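Putative Nitroreductase (Anabaena variabilis ATCC 29413, PDB 3EO7) is probably an FMN-dependent oxidoreductase of the nitroreductase family. Local coordinates at residues A[37-42]-A[96-101]; A[77-82]-A[131-136]; A[124-129]-A[135-140]. One frame throughout, in Å; residues are numbered along the deposited sequence. Where two conformers were deposited one is given.

Contact 1: A[37-42]-A[96-101]; sequences PVPFKE and YLRAAP. With FMN (flavin mononucleotide), chain B.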
loop_
_atom_site.group_PDB
_atom_site.type_symbol
_atom_site.label_atom_id
_atom_site.label_comp_id
_atom_site.label_asym_id
_atom_site.label_seq_id
_atom_site.Cartn_x
_atom_site.Cartn_y
_atom_site.Cartn_z
ATOM N N PRO A 37 8.614 -7.001 18.704
ATOM C CA PRO A 37 9.420 -5.874 18.285
ATOM C C PRO A 37 8.891 -4.508 18.689
ATOM O O PRO A 37 7.674 -4.284 18.802
ATOM C CB PRO A 37 9.398 -5.986 16.748
ATOM C CG PRO A 37 8.881 -7.312 16.448
ATOM C CD PRO A 37 8.035 -7.730 17.573
ATOM N N VAL A 38 9.833 -3.587 18.835
ATOM C CA VAL A 38 9.548 -2.172 19.031
ATOM C C VAL A 38 9.620 -1.636 17.591
ATOM O O VAL A 38 10.638 -1.779 16.909
ATOM C CB VAL A 38 10.570 -1.484 19.956
ATOM C CG1 VAL A 38 10.297 0.006 20.006
ATOM C CG2 VAL A 38 10.470 -2.091 21.369
ATOM N N PRO A 39 8.508 -1.093 17.086
ATOM C CA PRO A 39 8.441 -0.748 15.660
ATOM C C PRO A 39 8.995 0.640 15.318
ATOM O O PRO A 39 8.383 1.407 14.578
ATOM C CB PRO A 39 6.938 -0.888 15.386
ATOM C CG PRO A 39 6.320 -0.395 16.634
ATOM C CD PRO A 39 7.241 -0.791 17.770
ATOM N N PHE A 40 10.153 0.960 15.875
ATOM C CA PHE A 40 10.822 2.218 15.591
ATOM C C PHE A 40 12.317 1.910 15.558
ATOM O O PHE A 40 12.770 1.024 16.286
ATOM C CB PHE A 40 10.580 3.246 16.715
ATOM C CG PHE A 40 9.136 3.397 17.131
ATOM C CD1 PHE A 40 8.233 4.127 16.348
ATOM C CD2 PHE A 40 8.678 2.807 18.295
ATOM C CE1 PHE A 40 6.899 4.291 16.752
ATOM C CE2 PHE A 40 7.357 2.949 18.686
ATOM C CZ PHE A 40 6.470 3.678 17.895
ATOM N N LYS A 41 13.092 2.675 14.792
ATOM C CA LYS A 41 14.546 2.528 14.782
ATOM C C LYS A 41 15.218 3.555 15.693
ATOM O O LYS A 41 14.796 4.717 15.763
ATOM C CB LYS A 41 15.140 2.659 13.380
ATOM C CG LYS A 41 14.701 1.565 12.413
ATOM C CD LYS A 41 15.464 1.556 11.101
ATOM C CE LYS A 41 16.952 1.251 11.222
ATOM N NZ LYS A 41 17.587 0.951 9.898
ATOM N N GLU A 42 16.285 3.124 16.367
ATOM C CA GLU A 42 17.081 4.000 17.236
ATOM C C GLU A 42 18.384 4.360 16.560
ATOM O O GLU A 42 19.009 3.518 15.906
ATOM C CB GLU A 42 17.441 3.286 18.539
ATOM C CG GLU A 42 16.267 2.717 19.268
ATOM C CD GLU A 42 15.370 3.778 19.862
ATOM O OE1 GLU A 42 15.682 4.986 19.728
ATOM O OE2 GLU A 42 14.349 3.383 20.469
ATOM N N TYR A 96 1.080 2.816 19.326
ATOM C CA TYR A 96 0.749 4.059 18.660
ATOM C C TYR A 96 0.296 3.707 17.267
ATOM O O TYR A 96 1.062 3.114 16.499
ATOM C CB TYR A 96 1.952 4.951 18.582
ATOM C CG TYR A 96 2.324 5.424 19.931
ATOM C CD1 TYR A 96 1.623 6.463 20.515
ATOM C CD2 TYR A 96 3.326 4.796 20.659
ATOM C CE1 TYR A 96 1.928 6.901 21.787
ATOM C CE2 TYR A 96 3.641 5.230 21.953
ATOM C CZ TYR A 96 2.940 6.286 22.489
ATOM O OH TYR A 96 3.209 6.746 23.754
ATOM N N LEU A 97 -0.934 4.101 16.946
ATOM C CA LEU A 97 -1.484 3.912 15.637
ATOM C C LEU A 97 -1.063 5.081 14.763
ATOM O O LEU A 97 -0.759 6.181 15.247
ATOM C CB LEU A 97 -3.005 3.802 15.696
ATOM C CG LEU A 97 -3.574 2.769 16.675
ATOM C CD1 LEU A 97 -5.099 2.769 16.540
ATOM C CD2 LEU A 97 -3.025 1.364 16.473
ATOM N N ARG A 98 -1.037 4.810 13.475
ATOM C CA ARG A 98 -0.470 5.732 12.513
ATOM C C ARG A 98 -1.379 6.093 11.369
ATOM O O ARG A 98 -2.468 5.536 11.185
ATOM C CB ARG A 98 0.832 5.116 11.942
ATOM C CG ARG A 98 1.766 4.522 12.997
ATOM C CD ARG A 98 3.158 4.194 12.471
ATOM N NE ARG A 98 3.878 3.462 13.519
ATOM C CZ ARG A 98 5.128 3.053 13.444
ATOM N NH1 ARG A 98 5.874 3.351 12.406
ATOM N NH2 ARG A 98 5.641 2.357 14.453
ATOM N N ALA A 99 -0.896 7.040 10.569
ATOM C CA ALA A 99 -1.618 7.506 9.387
ATOM C C ALA A 99 -1.883 6.356 8.417
ATOM O O ALA A 99 -2.870 6.371 7.677
ATOM C CB ALA A 99 -0.831 8.637 8.676
ATOM N N ALA A 100 -0.955 5.405 8.342
ATOM C CA ALA A 100 -1.118 4.225 7.515
ATOM C C ALA A 100 -1.535 3.037 8.416
ATOM O O ALA A 100 -0.959 2.863 9.489
ATOM C CB ALA A 100 0.189 3.855 6.815
ATOM N N PRO A 101 -2.531 2.240 7.960
ATOM C CA PRO A 101 -2.926 1.015 8.666
ATOM C C PRO A 101 -1.815 -0.015 8.488
ATOM O O PRO A 101 -0.934 0.160 7.653
ATOM C CB PRO A 101 -4.203 0.575 7.952
ATOM C CG PRO A 101 -4.022 1.121 6.536
ATOM C CD PRO A 101 -3.329 2.445 6.725
HETATM N N1 FMN B . -8.108 -5.562 10.840
HETATM C C2 FMN B . -8.889 -6.640 11.223
HETATM O O2 FMN B . -9.702 -6.538 12.134
HETATM N N3 FMN B . -8.789 -7.879 10.646
HETATM C C4 FMN B . -7.876 -8.149 9.671
HETATM O O4 FMN B . -7.960 -9.231 9.060
HETATM C C4A FMN B . -7.071 -7.091 9.250
HETATM N N5 FMN B . -6.090 -7.311 8.303
HETATM C C5A FMN B . -5.340 -6.222 7.814
HETATM C C6 FMN B . -4.425 -6.376 6.779
HETATM C C7 FMN B . -3.665 -5.305 6.310
HETATM C C7M FMN B . -2.753 -5.483 5.087
HETATM C C8 FMN B . -3.819 -4.047 6.878
HETATM C C8M FMN B . -3.171 -2.811 6.288
HETATM C C9 FMN B . -4.743 -3.860 7.923
HETATM C C9A FMN B . -5.503 -4.947 8.387
HETATM N N10 FMN B . -6.411 -4.773 9.425
HETATM C C10 FMN B . -7.193 -5.816 9.840
HETATM C "C1'" FMN B . -6.449 -3.495 10.238
HETATM C "C2'" FMN B . -5.306 -3.376 11.227
HETATM O "O2'" FMN B . -5.592 -4.174 12.397
HETATM C "C3'" FMN B . -5.106 -1.905 11.586
HETATM O "O3'" FMN B . -4.635 -1.183 10.444
HETATM C "C4'" FMN B . -4.184 -1.677 12.799
HETATM O "O4'" FMN B . -4.747 -2.279 13.998
HETATM C "C5'" FMN B . -3.960 -0.192 13.013
HETATM O "O5'" FMN B . -5.162 0.499 13.223
HETATM P P FMN B . -5.621 1.692 12.291
HETATM O O1P FMN B . -5.845 1.128 10.891
HETATM O O2P FMN B . -6.914 2.195 12.921
HETATM O O3P FMN B . -4.571 2.763 12.279
HETATM O O HOH W 1 8.820 3.510 12.265
#
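Arg98 reaches from strand 93-98 to the backbone of Pro39, and one direct hydrogen bond ties the two segments. Its NH2 donates to Pro39 O over 2.9 Å, almost straight at 173°. The carbonyl oxygen lies in the guanidinium plane, whereas the donor is tilted out of the carbonyl plane. The side chain spans the gap because it is extended from CG to NE. A water adds to the polar link. It accepts from Arg98 NH1 at 3.0 Å and lies 3.2 Å from Pro39 O, so a bridge is possible. Pro39 O faces the arginine from the centre of an inverse gamma turn, which is closed by a weak bond from Phe40 N to Val38 O.

Pro39 and Phe40 also pack against the guanidinium. The Pro39 ring brings CG to 3.6 Å from Arg98 NH2. Phe40 comes closer, its CE1 3.3 Å from the same NH2. The Phe40 ring and guanidinium planes are only 5° apart, but the two groups are offset and approach obliquely. Phe40 CZ also meets Tyr96 CD2 at 4.3 Å, a looser contact than the one with Arg98. Arg131 packs on Phe40 as well.

FMN is met by Leu97 of the strand and by Pro101 just after it. Leu97 CB is 3.9 Å from O3P of FMN, and Pro101 CB is 3.1 Å from its O3'. Arg334 hydrogen-bonds Ala99 O and also binds FMN. The arrangement thus joins the loop before strand 47-50 to a wall of the FMN pocket. That pocket draws on both nitroreductase-family regions of this single chain, consistent with the family's flavin site at the interface of two nitroreductase domains, here both in one chain.

Contact 2: A[77-82]-A[131-136]; sequences LLFRSY and RTHSLI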
loop_
_atom_site.group_PDB
_atom_site.type_symbol
_atom_site.label_atom_id
_atom_site.label_comp_id
_atom_site.label_asym_id
_atom_site.label_seq_id
_atom_site.Cartn_x
_atom_site.Cartn_y
_atom_site.Cartn_z
ATOM N N LEU A 77 3.966 16.615 4.768
ATOM C CA LEU A 77 4.017 15.467 3.890
ATOM C C LEU A 77 4.321 14.203 4.701
ATOM O O LEU A 77 3.614 13.195 4.603
ATOM C CB LEU A 77 5.057 15.681 2.769
ATOM C CG LEU A 77 5.093 14.625 1.653
ATOM C CD1 LEU A 77 5.712 15.237 0.368
ATOM C CD2 LEU A 77 5.847 13.381 2.115
ATOM N N LEU A 78 5.301 14.297 5.588
ATOM C CA LEU A 78 5.707 13.126 6.364
ATOM C C LEU A 78 4.659 12.764 7.402
ATOM O O LEU A 78 4.318 11.582 7.578
ATOM C CB LEU A 78 7.069 13.329 6.974
ATOM C CG LEU A 78 8.286 13.311 6.021
ATOM C CD1 LEU A 78 9.545 13.867 6.716
ATOM C CD2 LEU A 78 8.483 11.879 5.517
ATOM N N PHE A 79 4.119 13.777 8.065
ATOM C CA PHE A 79 3.140 13.524 9.131
ATOM C C PHE A 79 1.848 12.890 8.627
ATOM O O PHE A 79 1.285 11.980 9.253
ATOM C CB PHE A 79 2.842 14.792 9.912
ATOM C CG PHE A 79 2.023 14.524 11.124
ATOM C CD1 PHE A 79 2.591 13.831 12.205
ATOM C CD2 PHE A 79 0.681 14.861 11.163
ATOM C CE1 PHE A 79 1.841 13.518 13.313
ATOM C CE2 PHE A 79 -0.084 14.557 12.287
ATOM C CZ PHE A 79 0.499 13.876 13.353
ATOM N N ARG A 80 1.356 13.376 7.492
ATOM C CA ARG A 80 0.122 12.860 6.937
ATOM C C ARG A 80 0.387 11.479 6.336
ATOM O O ARG A 80 -0.536 10.701 6.180
ATOM C CB ARG A 80 -0.436 13.801 5.872
ATOM C CG ARG A 80 -0.892 15.196 6.368
ATOM C CD ARG A 80 -2.303 15.181 6.894
ATOM N NE ARG A 80 -2.675 16.477 7.483
ATOM C CZ ARG A 80 -2.829 16.734 8.791
ATOM N NH1 ARG A 80 -2.673 15.802 9.732
ATOM N NH2 ARG A 80 -3.179 17.964 9.168
ATOM N N SER A 81 1.644 11.177 5.993
ATOM C CA SER A 81 1.995 9.878 5.411
ATOM C C SER A 81 2.149 8.757 6.454
ATOM O O SER A 81 1.657 7.652 6.247
ATOM C CB SER A 81 3.298 9.943 4.607
ATOM O OG SER A 81 3.131 10.722 3.441
ATOM N N TYR A 82 2.888 9.027 7.529
ATOM C CA TYR A 82 3.251 7.964 8.476
ATOM C C TYR A 82 3.377 8.436 9.910
ATOM O O TYR A 82 4.011 7.778 10.741
ATOM C CB TYR A 82 4.545 7.322 7.996
ATOM C CG TYR A 82 4.793 5.884 8.374
ATOM C CD1 TYR A 82 3.771 4.932 8.281
ATOM C CD2 TYR A 82 6.039 5.460 8.805
ATOM C CE1 TYR A 82 3.998 3.582 8.594
ATOM C CE2 TYR A 82 6.273 4.132 9.120
ATOM C CZ TYR A 82 5.240 3.184 9.016
ATOM O OH TYR A 82 5.476 1.849 9.324
ATOM N N ARG A 131 7.925 8.666 16.393
ATOM C CA ARG A 131 7.684 8.987 17.808
ATOM C C ARG A 131 7.783 10.453 18.169
ATOM O O ARG A 131 7.082 10.930 19.050
ATOM C CB ARG A 131 8.629 8.191 18.712
ATOM C CG ARG A 131 8.236 6.746 18.842
ATOM C CD ARG A 131 9.351 6.009 19.559
ATOM N NE ARG A 131 10.533 6.071 18.708
ATOM C CZ ARG A 131 11.734 5.610 19.020
ATOM N NH1 ARG A 131 11.930 4.994 20.182
ATOM N NH2 ARG A 131 12.726 5.752 18.137
ATOM N N THR A 132 8.673 11.166 17.503
ATOM C CA THR A 132 8.940 12.546 17.808
ATOM C C THR A 132 8.637 13.479 16.628
ATOM O O THR A 132 8.790 14.698 16.738
ATOM C CB THR A 132 10.423 12.675 18.204
ATOM O OG1 THR A 132 11.239 12.138 17.156
ATOM C CG2 THR A 132 10.658 11.899 19.518
ATOM N N HIS A 133 8.196 12.907 15.506
ATOM C CA HIS A 133 7.988 13.692 14.280
ATOM C C HIS A 133 9.267 14.507 13.988
ATOM O O HIS A 133 9.285 15.759 13.941
ATOM C CB HIS A 133 6.740 14.579 14.300
ATOM C CG HIS A 133 6.451 15.200 12.971
ATOM N ND1 HIS A 133 6.386 14.451 11.811
ATOM C CD2 HIS A 133 6.227 16.482 12.607
ATOM C CE1 HIS A 133 6.139 15.252 10.792
ATOM N NE2 HIS A 133 6.051 16.495 11.241
ATOM N N SER A 134 10.352 13.760 13.832
ATOM C CA SER A 134 11.656 14.312 13.533
ATOM C C SER A 134 12.354 13.462 12.487
ATOM O O SER A 134 11.912 12.363 12.186
ATOM C CB SER A 134 12.526 14.351 14.789
ATOM O OG SER A 134 12.680 13.067 15.393
ATOM N N LEU A 135 13.429 14.017 11.935
ATOM C CA LEU A 135 14.316 13.330 11.025
ATOM C C LEU A 135 15.667 13.217 11.729
ATOM O O LEU A 135 16.136 14.197 12.345
ATOM C CB LEU A 135 14.508 14.116 9.727
ATOM C CG LEU A 135 13.333 14.134 8.772
ATOM C CD1 LEU A 135 13.668 15.177 7.676
ATOM C CD2 LEU A 135 13.048 12.770 8.173
ATOM N N ILE A 136 16.275 12.040 11.700
ATOM C CA ILE A 136 17.626 11.889 12.218
ATOM C C ILE A 136 18.535 11.795 11.010
ATOM O O ILE A 136 18.407 10.877 10.192
ATOM C CB ILE A 136 17.808 10.679 13.112
ATOM C CG1 ILE A 136 16.898 10.810 14.341
ATOM C CG2 ILE A 136 19.298 10.551 13.520
ATOM C CD1 ILE A 136 16.778 9.552 15.154
#
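Leu78 and Phe79 of helix 66-82 pack on His133 and Leu135, a buried helix-on-sheet contact. The helix lies against the hairpin of strands 124-129 and 134-139, in the large antiparallel sheet of the nitroreductase fold. His133 and Ser134 both face Gln129 there, forming a G1 beta bulge. His133 has positive backbone angles at this turn, and its CB points toward the helix.

The main interaction is aromatic. Phe79 turns its edge to the face of the His133 ring in a T-shaped pair, with centroids 5.2 Å apart and planes at 73°. His133 CG is anti to its backbone N (chi1 -171°), which carries the imidazole out to Phe79. Phe79 CD1 stands above the imidazole, offset toward its rim. The benzyl carbon is closer still: Phe79 CB is 3.4 Å from His133 CE1. Leu78 CB approaches the imidazole at its edge, more loosely.

Both imidazole nitrogens have partners beyond the pair. ND1 is hydrogen-bonded with Tyr128 OH and NE2 with Ser75 OG, which should fix the rotation of the ring. The first partner comes from the neighbouring strand and the second from the helix itself, so His133 links the two elements by polar bonds as well.

Further along the strand the contact is aliphatic. The Leu78 and Leu135 side chains meet at about a right angle, with Leu78 CD1 3.9 Å from Leu135 CD2.

Contact 3: A[124-129]-A[135-140]; sequences GLYNYQ and LIHYWE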
loop_
_atom_site.group_PDB
_atom_site.type_symbol
_atom_site.label_atom_id
_atom_site.label_comp_id
_atom_site.label_asym_id
_atom_site.label_seq_id
_atom_site.Cartn_x
_atom_site.Cartn_y
_atom_site.Cartn_z
ATOM N N GLY A 124 22.585 13.634 2.127
ATOM C CA GLY A 124 22.744 12.400 2.845
ATOM C C GLY A 124 21.462 11.694 3.205
ATOM O O GLY A 124 20.450 11.822 2.510
ATOM N N LEU A 125 21.543 10.953 4.309
ATOM C CA LEU A 125 20.500 10.056 4.750
ATOM C C LEU A 125 19.810 10.486 6.023
ATOM O O LEU A 125 20.444 10.850 7.007
ATOM C CB LEU A 125 21.092 8.653 4.969
ATOM C CG LEU A 125 21.964 8.140 3.821
ATOM C CD1 LEU A 125 22.668 6.814 4.285
ATOM C CD2 LEU A 125 21.158 7.996 2.519
ATOM N N TYR A 126 18.492 10.433 5.985
ATOM C CA TYR A 126 17.640 10.781 7.116
ATOM C C TYR A 126 16.606 9.672 7.376
ATOM O O TYR A 126 15.990 9.153 6.447
ATOM C CB TYR A 126 16.856 12.068 6.832
ATOM C CG TYR A 126 17.692 13.297 6.520
ATOM C CD1 TYR A 126 18.293 13.465 5.269
ATOM C CD2 TYR A 126 17.837 14.304 7.454
ATOM C CE1 TYR A 126 19.028 14.591 4.981
ATOM C CE2 TYR A 126 18.559 15.437 7.168
ATOM C CZ TYR A 126 19.165 15.572 5.943
ATOM O OH TYR A 126 19.897 16.700 5.720
ATOM N N ASN A 127 16.439 9.304 8.648
ATOM C CA ASN A 127 15.404 8.372 9.034
ATOM C C ASN A 127 14.250 9.171 9.654
ATOM O O ASN A 127 14.475 10.019 10.531
ATOM C CB ASN A 127 15.922 7.348 10.039
ATOM C CG ASN A 127 14.833 6.412 10.515
ATOM O OD1 ASN A 127 14.365 6.561 11.629
ATOM N ND2 ASN A 127 14.369 5.497 9.642
ATOM N N TYR A 128 13.039 8.863 9.243
ATOM C CA TYR A 128 11.848 9.492 9.812
ATOM C C TYR A 128 11.465 8.822 11.151
ATOM O O TYR A 128 11.167 7.645 11.210
ATOM C CB TYR A 128 10.657 9.476 8.822
ATOM C CG TYR A 128 9.429 10.112 9.464
ATOM C CD1 TYR A 128 9.448 11.457 9.862
ATOM C CD2 TYR A 128 8.288 9.364 9.723
ATOM C CE1 TYR A 128 8.362 12.025 10.537
ATOM C CE2 TYR A 128 7.168 9.935 10.345
ATOM C CZ TYR A 128 7.218 11.256 10.759
ATOM O OH TYR A 128 6.120 11.759 11.379
ATOM N N GLN A 129 11.458 9.608 12.204
ATOM C CA GLN A 129 11.128 9.139 13.546
ATOM C C GLN A 129 9.673 9.489 13.866
ATOM O O GLN A 129 9.358 10.636 14.170
ATOM C CB GLN A 129 12.054 9.825 14.537
ATOM C CG GLN A 129 13.481 9.377 14.432
ATOM C CD GLN A 129 13.693 8.049 15.112
ATOM O OE1 GLN A 129 13.274 7.867 16.257
ATOM N NE2 GLN A 129 14.319 7.108 14.419
ATOM N N LEU A 135 13.429 14.017 11.935
ATOM C CA LEU A 135 14.316 13.330 11.025
ATOM C C LEU A 135 15.667 13.217 11.729
ATOM O O LEU A 135 16.136 14.197 12.345
ATOM C CB LEU A 135 14.508 14.116 9.727
ATOM C CG LEU A 135 13.333 14.134 8.772
ATOM C CD1 LEU A 135 13.668 15.177 7.676
ATOM C CD2 LEU A 135 13.048 12.770 8.173
ATOM N N ILE A 136 16.275 12.040 11.700
ATOM C CA ILE A 136 17.626 11.889 12.218
ATOM C C ILE A 136 18.535 11.795 11.010
ATOM O O ILE A 136 18.407 10.877 10.192
ATOM C CB ILE A 136 17.808 10.679 13.112
ATOM C CG1 ILE A 136 16.898 10.810 14.341
ATOM C CG2 ILE A 136 19.298 10.551 13.520
ATOM C CD1 ILE A 136 16.778 9.552 15.154
ATOM N N HIS A 137 19.414 12.786 10.887
ATOM C CA HIS A 137 20.372 12.873 9.804
ATOM C C HIS A 137 21.540 12.008 10.223
ATOM O O HIS A 137 22.443 12.452 10.913
ATOM C CB HIS A 137 20.752 14.320 9.593
ATOM C CG HIS A 137 21.557 14.589 8.367
ATOM N ND1 HIS A 137 22.327 15.727 8.219
ATOM C CD2 HIS A 137 21.706 13.887 7.220
ATOM C CE1 HIS A 137 22.890 15.722 7.022
ATOM N NE2 HIS A 137 22.545 14.606 6.403
ATOM N N TYR A 138 21.506 10.750 9.817
ATOM C CA TYR A 138 22.512 9.823 10.291
ATOM C C TYR A 138 23.711 9.663 9.397
ATOM O O TYR A 138 24.644 8.976 9.783
ATOM C CB TYR A 138 21.904 8.474 10.615
ATOM C CG TYR A 138 21.393 7.652 9.468
ATOM C CD1 TYR A 138 20.082 7.776 9.035
ATOM C CD2 TYR A 138 22.179 6.656 8.896
ATOM C CE1 TYR A 138 19.586 6.978 7.985
ATOM C CE2 TYR A 138 21.703 5.856 7.840
ATOM C CZ TYR A 138 20.391 6.022 7.397
ATOM O OH TYR A 138 19.869 5.223 6.387
ATOM N N TRP A 139 23.691 10.262 8.213
ATOM C CA TRP A 139 24.837 10.165 7.309
ATOM C C TRP A 139 24.876 11.399 6.454
ATOM O O TRP A 139 23.894 11.728 5.809
ATOM C CB TRP A 139 24.756 8.913 6.444
ATOM C CG TRP A 139 25.954 8.725 5.593
ATOM C CD1 TRP A 139 26.050 8.921 4.264
ATOM C CD2 TRP A 139 27.254 8.360 6.046
ATOM N NE1 TRP A 139 27.326 8.663 3.842
ATOM C CE2 TRP A 139 28.086 8.317 4.923
ATOM C CE3 TRP A 139 27.785 8.039 7.297
ATOM C CZ2 TRP A 139 29.435 7.968 5.003
ATOM C CZ3 TRP A 139 29.123 7.697 7.382
ATOM C CH2 TRP A 139 29.934 7.668 6.240
ATOM N N GLU A 140 25.960 12.161 6.558
ATOM C CA GLU A 140 26.103 13.335 5.713
ATOM C C GLU A 140 27.235 13.120 4.715
ATOM O O GLU A 140 28.419 13.128 5.083
ATOM C CB GLU A 140 26.351 14.616 6.511
ATOM C CG GLU A 140 26.394 15.817 5.531
ATOM C CD GLU A 140 26.411 17.173 6.210
ATOM O OE1 GLU A 140 26.181 17.262 7.450
ATOM O OE2 GLU A 140 26.654 18.155 5.468
#
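Strands 124-129 and 135-139 run antiparallel, at 149° to each other, with a classic beta bulge where Tyr138 and Trp139 both face Leu125. Asn127 and Ile136 form a hydrogen-bonded pair, with bonds in both directions. Leu125 N donates to Trp139 O over 2.9 Å, while Tyr138 N makes only a weak bond to Leu125 O.

Tyr126 and His137 form a non-hydrogen-bonded pair, and their rings make an offset stack. The centroids are 4.0 Å apart and the planes are nearly parallel. Tyr126 OH stands over the centre of the imidazole, and Tyr126 CZ is 3.3 Å from His137 CD2. Each polar end goes to a backbone carbonyl just before the hairpin: Tyr126 OH bonds Ser122 O, and His137 NE2 bonds Pro123 O. These bonds probably hold both rings in place. Beside them, Leu135 CB meets Tyr126 CD2 at 4.0 Å.

The other face carries Leu125, Asn127, Ile136 and Trp139. Tyr138 joins them from the bulge. Its CG lies between its own backbone N and carbonyl carbon, with chi1 at 69°. This swings the ring over Leu125, whose CB makes a CH-pi contact 3.9 Å from the Tyr138 ring centroid. Tyr138 OH bonds Leu222 O, and its ring also stacks with Tyr43. Leu125 CD1 packs on Trp139 CB at 3.7 Å. Nearby, Gln129 bends so that its NE2 donates to Asn127 OD1 over 2.8 Å; NE2 also bonds Lys41 O.

This is a bulged beta hairpin within the antiparallel sheet of the nitroreductase fold, between strands 47-50 and 109-115.

In the fold
From the N terminus, segment 37-42 comes first and is met by 96-101, where contact 1 closes a loop that holds helix 66-82 and strand 84-90. Segment 77-82 starts inside that loop but meets 131-136 only after it has closed, so contacts 1 and 2 cross. Contact 3 follows contact 1 in series. It is a short hairpin whose second strand shares Leu135 and Ile136 with contact 2. A salt bridge between Glu42 and Arg131 joins contacts 1 and 2, and further bonds join contact 3 to the other two. Together they tie the early loop, the helix and the flavin-side strand to one edge region of the large sheet.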